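TRNA (adenine(22)-N(1))-methyltransferase (Bacillus subtilis, PDB 6Q56) catalyses the S-adenosyl-L-methionine-dependent methylation of adenosine 22 in tRNA, forming N(1)-methyladenosine. Local coordinates at residues A[184-187]-A[188-192]; A[192-195]-A[196-199]; A[225-228]-A[229-233]. The protein carries 2 engineered substitutions. One frame throughout, in Å; residues are numbered along the deposited sequence.

Interaction 1: A[184-187]-A[188-192]; sequences KEKN and AVFLK
N187 caps the first turn of helix 188-210, where its side chain meets F190 N. It is an asparagine N-cap, set in the short link between helix 180-185 and helix 188-210. Two hydrogen bonds hold the turn. In the capping bond, F190 N donates to N187 OD1 at 2.8 Å. The donor lies almost straight out from the side-chain carbonyl, with a C=O...N angle of 179°. The torsion explains the reach: CG sits between the backbone N and the carbonyl carbon (chi1 70°), which folds the amide back over the helix start. The second bond is the first of the helical ladder, L191 N to N187 O at 2.9 Å. The other end of the amide is also used, since N187 ND2 donates to I145 O on strand 139-148. The cap thus ties the helix start to the edge strand of the sheet.

The remaining contacts are packing. K186 leaves the preceding helix with positive phi (55°). This turn brings K186 CA against the F190 ring, 3.8 Å from CD2. The K186 chain then leads away to a salt bridge with D236. F190 is buried, and its side chain and that of V189 rest on I145. L191 also reaches back, with CD1 4.0 Å from K186 O.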
loop_
_atom_site.group_PDB
_atom_site.type_symbol
_atom_site.label_atom_id
_atom_site.label_comp_id
_atom_site.label_asym_id
_atom_site.label_seq_id
_atom_site.Cartn_x
_atom_site.Cartn_y
_atom_site.Cartn_z
ATOM N N LYS A 184 -11.480 4.421 12.203
ATOM C CA LYS A 184 -12.509 3.831 13.047
ATOM C C LYS A 184 -11.893 3.008 14.161
ATOM O O LYS A 184 -12.339 3.053 15.303
ATOM C CB LYS A 184 -13.431 2.933 12.228
ATOM C CG LYS A 184 -14.414 3.663 11.343
ATOM C CD LYS A 184 -15.451 2.701 10.804
ATOM C CE LYS A 184 -15.926 3.095 9.421
ATOM N NZ LYS A 184 -16.743 2.014 8.809
ATOM N N GLU A 185 -10.865 2.253 13.804
ATOM C CA GLU A 185 -10.154 1.403 14.745
ATOM C C GLU A 185 -9.466 2.235 15.810
ATOM O O GLU A 185 -9.649 2.007 16.994
ATOM C CB GLU A 185 -9.120 0.548 14.016
ATOM C CG GLU A 185 -8.500 -0.536 14.872
ATOM C CD GLU A 185 -7.502 -1.393 14.126
ATOM O OE1 GLU A 185 -6.998 -0.968 13.069
ATOM O OE2 GLU A 185 -7.216 -2.499 14.614
ATOM N N LYS A 186 -8.676 3.206 15.373
ATOM C CA LYS A 186 -7.937 4.078 16.275
ATOM C C LYS A 186 -7.071 3.260 17.224
ATOM O O LYS A 186 -7.152 3.410 18.434
ATOM C CB LYS A 186 -8.883 4.974 17.077
ATOM C CG LYS A 186 -9.460 6.143 16.310
ATOM C CD LYS A 186 -10.188 7.092 17.240
ATOM C CE LYS A 186 -11.189 7.941 16.480
ATOM N NZ LYS A 186 -11.845 8.944 17.359
ATOM N N ASN A 187 -6.232 2.393 16.678
ATOM C CA ASN A 187 -5.372 1.591 17.529
ATOM C C ASN A 187 -4.131 2.373 17.950
ATOM O O ASN A 187 -3.877 3.457 17.458
ATOM C CB ASN A 187 -5.029 0.253 16.885
ATOM C CG ASN A 187 -4.108 0.382 15.699
ATOM O OD1 ASN A 187 -3.385 1.353 15.560
ATOM N ND2 ASN A 187 -4.120 -0.622 14.844
ATOM N N ALA A 188 -3.381 1.820 18.888
ATOM C CA ALA A 188 -2.194 2.482 19.414
ATOM C C ALA A 188 -1.218 2.959 18.350
ATOM O O ALA A 188 -0.749 4.081 18.399
ATOM C CB ALA A 188 -1.479 1.574 20.397
ATOM N N VAL A 189 -0.905 2.093 17.401
ATOM C CA VAL A 189 0.035 2.432 16.352
ATOM C C VAL A 189 -0.482 3.615 15.556
ATOM O O VAL A 189 0.254 4.530 15.232
ATOM C CB VAL A 189 0.278 1.233 15.424
ATOM C CG1 VAL A 189 1.241 1.598 14.318
ATOM C CG2 VAL A 189 0.813 0.060 16.221
ATOM N N PHE A 190 -1.768 3.564 15.254
ATOM C CA PHE A 190 -2.445 4.606 14.496
ATOM C C PHE A 190 -2.370 5.958 15.200
ATOM O O PHE A 190 -1.958 6.945 14.611
ATOM C CB PHE A 190 -3.904 4.217 14.255
ATOM C CG PHE A 190 -4.722 5.290 13.619
ATOM C CD1 PHE A 190 -4.820 5.380 12.248
ATOM C CD2 PHE A 190 -5.400 6.210 14.392
ATOM C CE1 PHE A 190 -5.578 6.366 11.657
ATOM C CE2 PHE A 190 -6.157 7.200 13.806
ATOM C CZ PHE A 190 -6.247 7.277 12.439
ATOM N N LEU A 191 -2.777 5.991 16.460
ATOM C CA LEU A 191 -2.757 7.220 17.239
ATOM C C LEU A 191 -1.350 7.780 17.334
ATOM O O LEU A 191 -1.129 8.956 17.119
ATOM C CB LEU A 191 -3.309 6.981 18.640
ATOM C CG LEU A 191 -4.817 6.797 18.741
ATOM C CD1 LEU A 191 -5.202 6.425 20.155
ATOM C CD2 LEU A 191 -5.548 8.047 18.299
ATOM N N LYS A 192 -0.405 6.915 17.658
ATOM C CA LYS A 192 0.987 7.308 17.789
ATOM C C LYS A 192 1.512 7.909 16.492
ATOM O O LYS A 192 2.166 8.937 16.502
ATOM C CB LYS A 192 1.838 6.109 18.207
ATOM C CG LYS A 192 3.328 6.366 18.207
ATOM C CD LYS A 192 4.063 5.393 19.107
ATOM C CE LYS A 192 3.889 3.962 18.651
ATOM N NZ LYS A 192 4.890 3.051 19.257
#

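Interaction 2: A[192-195]-A[196-199]; sequences KKWT and QELQ
This contact is about two turns of the long helix 188-210, in which W194 packs beside E197 and K192 runs alongside Q196. Four successive i to i+4 backbone bonds build it, from Q196 N to K192 O through to Q199 N to T195 O. The shortest of them is L198 N to W194 O, at 2.9 Å.

The inner face is led by W194, which is buried. CE3, in the six-membered ring of the indole, lies 3.8 Å from E197 CB. The two side chains point the same way, and the indole and carboxylate planes stand 73° apart. E197 meets the ring through its methylenes, CB and CG. From the preceding residue, K193 CE sits 3.5 Å above one indole face, offset toward the rim. The same surface meets helix 215-234, where L231 touches W194, E197 and L198.

The outer face carries the amides. The chains of K192 and Q196 run side by side, with Q196 CD 3.7 Å from K192 CG. Q199 CG passes 3.2 Å from T195 O, and its NE2 approaches T195 CG2 at 3.7 Å. T195 OG1 hydrogen-bonds to L191 O, one turn back. Polar chains on one side and a buried aromatic on the other are the marks of an amphipathic helix, here in a helical hairpin.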
loop_
_atom_site.group_PDB
_atom_site.type_symbol
_atom_site.label_atom_id
_atom_site.label_comp_id
_atom_site.label_asym_id
_atom_site.label_seq_id
_atom_site.Cartn_x
_atom_site.Cartn_y
_atom_site.Cartn_z
ATOM N N LYS A 192 -0.405 6.915 17.658
ATOM C CA LYS A 192 0.987 7.308 17.789
ATOM C C LYS A 192 1.512 7.909 16.492
ATOM O O LYS A 192 2.166 8.937 16.502
ATOM C CB LYS A 192 1.838 6.109 18.207
ATOM C CG LYS A 192 3.328 6.366 18.207
ATOM C CD LYS A 192 4.063 5.393 19.107
ATOM C CE LYS A 192 3.889 3.962 18.651
ATOM N NZ LYS A 192 4.890 3.051 19.257
ATOM N N LYS A 193 1.214 7.261 15.376
ATOM C CA LYS A 193 1.673 7.737 14.083
ATOM C C LYS A 193 1.117 9.100 13.729
ATOM O O LYS A 193 1.833 9.959 13.257
ATOM C CB LYS A 193 1.298 6.750 12.984
ATOM C CG LYS A 193 1.539 7.273 11.576
ATOM C CD LYS A 193 1.283 6.213 10.522
ATOM C CE LYS A 193 1.249 6.799 9.122
ATOM N NZ LYS A 193 2.592 6.996 8.527
ATOM N N TRP A 194 -0.170 9.290 13.944
ATOM C CA TRP A 194 -0.794 10.546 13.589
ATOM C C TRP A 194 -0.604 11.629 14.632
ATOM O O TRP A 194 -0.544 12.796 14.299
ATOM C CB TRP A 194 -2.255 10.306 13.230
ATOM C CG TRP A 194 -2.320 9.470 12.013
ATOM C CD1 TRP A 194 -2.772 8.195 11.911
ATOM C CD2 TRP A 194 -1.843 9.832 10.719
ATOM N NE1 TRP A 194 -2.631 7.749 10.622
ATOM C CE2 TRP A 194 -2.058 8.738 9.873
ATOM C CE3 TRP A 194 -1.265 10.984 10.195
ATOM C CZ2 TRP A 194 -1.722 8.763 8.536
ATOM C CZ3 TRP A 194 -0.930 11.005 8.876
ATOM C CH2 TRP A 194 -1.158 9.905 8.055
ATOM N N THR A 195 -0.487 11.238 15.888
ATOM C CA THR A 195 -0.259 12.201 16.943
ATOM C C THR A 195 1.098 12.844 16.700
ATOM O O THR A 195 1.249 14.045 16.822
ATOM C CB THR A 195 -0.295 11.540 18.324
ATOM O OG1 THR A 195 -1.635 11.149 18.627
ATOM C CG2 THR A 195 0.201 12.496 19.389
ATOM N N GLN A 196 2.078 12.033 16.337
ATOM C CA GLN A 196 3.413 12.528 16.058
ATOM C C GLN A 196 3.398 13.381 14.797
ATOM O O GLN A 196 4.056 14.407 14.733
ATOM C CB GLN A 196 4.409 11.372 15.914
ATOM C CG GLN A 196 4.690 10.649 17.224
ATOM C CD GLN A 196 5.314 9.278 17.030
ATOM O OE1 GLN A 196 5.602 8.867 15.914
ATOM N NE2 GLN A 196 5.511 8.563 18.124
ATOM N N GLU A 197 2.637 12.958 13.797
ATOM C CA GLU A 197 2.550 13.702 12.551
ATOM C C GLU A 197 1.975 15.082 12.809
ATOM O O GLU A 197 2.415 16.064 12.237
ATOM C CB GLU A 197 1.682 12.968 11.534
ATOM C CG GLU A 197 1.540 13.687 10.210
ATOM C CD GLU A 197 2.829 13.734 9.419
ATOM O OE1 GLU A 197 3.713 12.897 9.665
ATOM O OE2 GLU A 197 2.954 14.609 8.544
ATOM N N LEU A 198 0.979 15.144 13.674
ATOM C CA LEU A 198 0.354 16.407 13.997
ATOM C C LEU A 198 1.365 17.292 14.705
ATOM O O LEU A 198 1.495 18.467 14.390
ATOM C CB LEU A 198 -0.874 16.191 14.867
ATOM C CG LEU A 198 -1.388 17.412 15.618
ATOM C CD1 LEU A 198 -1.844 18.503 14.669
ATOM C CD2 LEU A 198 -2.507 17.005 16.547
ATOM N N GLN A 199 2.086 16.722 15.658
ATOM C CA GLN A 199 3.082 17.475 16.388
ATOM C C GLN A 199 4.099 18.013 15.408
ATOM O O GLN A 199 4.529 19.151 15.520
ATOM C CB GLN A 199 3.764 16.609 17.438
ATOM C CG GLN A 199 2.855 16.215 18.585
ATOM C CD GLN A 199 3.469 15.161 19.491
ATOM O OE1 GLN A 199 4.560 14.657 19.232
ATOM N NE2 GLN A 199 2.767 14.827 20.560
#

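Interaction 3: A[225-228]-A[229-233]; sequences ADRM and ELLKE
R227 and L231, one turn apart on helix 215-234, make the side-chain packing of this contact. R227 CD lies 4.1 Å from L231 CG, and the two chains cross at a slant. The arginine chain runs out with CG opposite the backbone N (chi1 179°). It then bends at chi2 (60°) and chi3, which lays its methylenes beside the leucine.

The tight part is the backbone and the atoms close to it. Four i to i+4 hydrogen bonds join the two segments. E229 N to A225 O measures 2.8 Å and is nearly straight, with an N-H...O angle of 176°. K232 N to M228 O is equally short at 2.8 Å. Between them lie L230 N to D226 O and L231 N to R227 O. The inner side-chain carbons of the next turn lie close to these carbonyls. L230 CB is 3.2 Å from D226 O, and L231 CG is 3.3 Å from R227 O. L231 is the buried residue of the group.

The loose part is the solvent side, formed by D226, E229 and K232, which are exposed. D226 takes part through its backbone O, which accepts from L230 N, while its CB points away. The chains of E229 and K232 add little beyond their first carbons. E229 CB stays 3.6 Å from A225 O, while its carboxylate leads away. K232 follows the same pattern: its CB is 3.3 Å from M228 O, and the extended chain carries NZ outward.

The helix packs against two others, and L231 meets both. M228 packs on L198, T201 and Q202 of helix 188-210, and L231 reaches W194 of that helix. R227 and L231 touch L177 of helix 172-178, while L230 rests on S173 and A174.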
loop_
_atom_site.group_PDB
_atom_site.type_symbol
_atom_site.label_atom_id
_atom_site.label_comp_id
_atom_site.label_asym_id
_atom_site.label_seq_id
_atom_site.Cartn_x
_atom_site.Cartn_y
_atom_site.Cartn_z
ATOM N N ALA A 225 -2.388 24.345 8.689
ATOM C CA ALA A 225 -3.559 24.485 9.541
ATOM C C ALA A 225 -4.617 23.474 9.126
ATOM O O ALA A 225 -5.156 22.767 9.953
ATOM C CB ALA A 225 -4.110 25.895 9.466
ATOM N N ASP A 226 -4.911 23.415 7.836
ATOM C CA ASP A 226 -5.901 22.481 7.332
ATOM C C ASP A 226 -5.505 21.074 7.762
ATOM O O ASP A 226 -6.328 20.304 8.228
ATOM C CB ASP A 226 -6.009 22.569 5.811
ATOM C CG ASP A 226 -7.106 21.686 5.248
ATOM O OD1 ASP A 226 -8.291 21.931 5.545
ATOM O OD2 ASP A 226 -6.787 20.746 4.502
ATOM N N ARG A 227 -4.225 20.761 7.614
ATOM C CA ARG A 227 -3.705 19.457 7.991
ATOM C C ARG A 227 -3.857 19.232 9.486
ATOM O O ARG A 227 -4.271 18.169 9.913
ATOM C CB ARG A 227 -2.244 19.322 7.577
ATOM C CG ARG A 227 -1.601 18.004 7.960
ATOM C CD ARG A 227 -2.314 16.829 7.333
ATOM N NE ARG A 227 -2.061 16.716 5.900
ATOM C CZ ARG A 227 -1.061 16.021 5.371
ATOM N NH1 ARG A 227 -0.209 15.380 6.148
ATOM N NH2 ARG A 227 -0.917 15.974 4.061
ATOM N N MET A 228 -3.514 20.238 10.277
ATOM C CA MET A 228 -3.617 20.129 11.724
ATOM C C MET A 228 -5.049 19.870 12.158
ATOM O O MET A 228 -5.304 18.964 12.928
ATOM C CB MET A 228 -3.076 21.385 12.404
ATOM C CG MET A 228 -1.570 21.520 12.330
ATOM S SD MET A 228 -0.972 23.148 12.796
ATOM C CE MET A 228 -1.740 23.333 14.392
ATOM N N GLU A 229 -5.982 20.670 11.668
ATOM C CA GLU A 229 -7.375 20.497 12.038
ATOM C C GLU A 229 -7.842 19.112 11.646
ATOM O O GLU A 229 -8.532 18.441 12.402
ATOM C CB GLU A 229 -8.256 21.553 11.374
ATOM C CG GLU A 229 -9.742 21.256 11.447
ATOM C CD GLU A 229 -10.274 21.210 12.862
ATOM O OE1 GLU A 229 -9.704 21.876 13.742
ATOM O OE2 GLU A 229 -11.271 20.511 13.088
ATOM N N LEU A 230 -7.448 18.702 10.452
ATOM C CA LEU A 230 -7.802 17.393 9.921
ATOM C C LEU A 230 -7.352 16.293 10.863
ATOM O O LEU A 230 -8.125 15.415 11.232
ATOM C CB LEU A 230 -7.154 17.189 8.557
ATOM C CG LEU A 230 -7.729 16.070 7.710
ATOM C CD1 LEU A 230 -7.254 16.202 6.280
ATOM C CD2 LEU A 230 -7.349 14.720 8.285
ATOM N N LEU A 231 -6.089 16.350 11.252
ATOM C CA LEU A 231 -5.536 15.363 12.153
ATOM C C LEU A 231 -6.200 15.457 13.517
ATOM O O LEU A 231 -6.461 14.454 14.158
ATOM C CB LEU A 231 -4.027 15.540 12.281
ATOM C CG LEU A 231 -3.255 15.189 11.016
ATOM C CD1 LEU A 231 -1.767 15.377 11.228
ATOM C CD2 LEU A 231 -3.575 13.773 10.575
ATOM N N LYS A 232 -6.482 16.672 13.953
ATOM C CA LYS A 232 -7.115 16.869 15.240
ATOM C C LYS A 232 -8.463 16.159 15.288
ATOM O O LYS A 232 -8.841 15.613 16.306
ATOM C CB LYS A 232 -7.286 18.356 15.537
ATOM C CG LYS A 232 -7.875 18.635 16.902
ATOM C CD LYS A 232 -8.023 20.119 17.172
ATOM C CE LYS A 232 -8.925 20.359 18.373
ATOM N NZ LYS A 232 -8.869 21.758 18.868
ATOM N N GLU A 233 -9.172 16.164 14.170
ATOM C CA GLU A 233 -10.479 15.530 14.082
ATOM C C GLU A 233 -10.409 14.007 14.090
ATOM O O GLU A 233 -11.400 13.344 14.359
ATOM C CB GLU A 233 -11.217 16.009 12.827
ATOM C CG GLU A 233 -11.549 17.494 12.819
ATOM C CD GLU A 233 -12.128 17.971 11.499
ATOM O OE1 GLU A 233 -12.228 17.166 10.553
ATOM O OE2 GLU A 233 -12.485 19.160 11.405
#

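The three contacts follow each other along the C-terminal helices. Interaction 1 starts helix 188-210, and interaction 2 continues it, with K192 shared and centres 10 Å apart. Interaction 3 comes later, on helix 215-234, with its centre 11 Å from interaction 2 and 16 Å from interaction 1. Interactions 2 and 3 touch directly: W194 CE3 meets L231 CD2 at 3.6 Å, and L198 CD1 meets M228 CA at 3.8 Å. Interactions 1 and 3 do not touch. Interaction 1 joins the hairpin to strand 139-148 of the Rossmann-like methyltransferase sheet. At the start of interaction 2, K193 and W194 meet strand 151-159. Interaction 3 lies on the helix packed beyond.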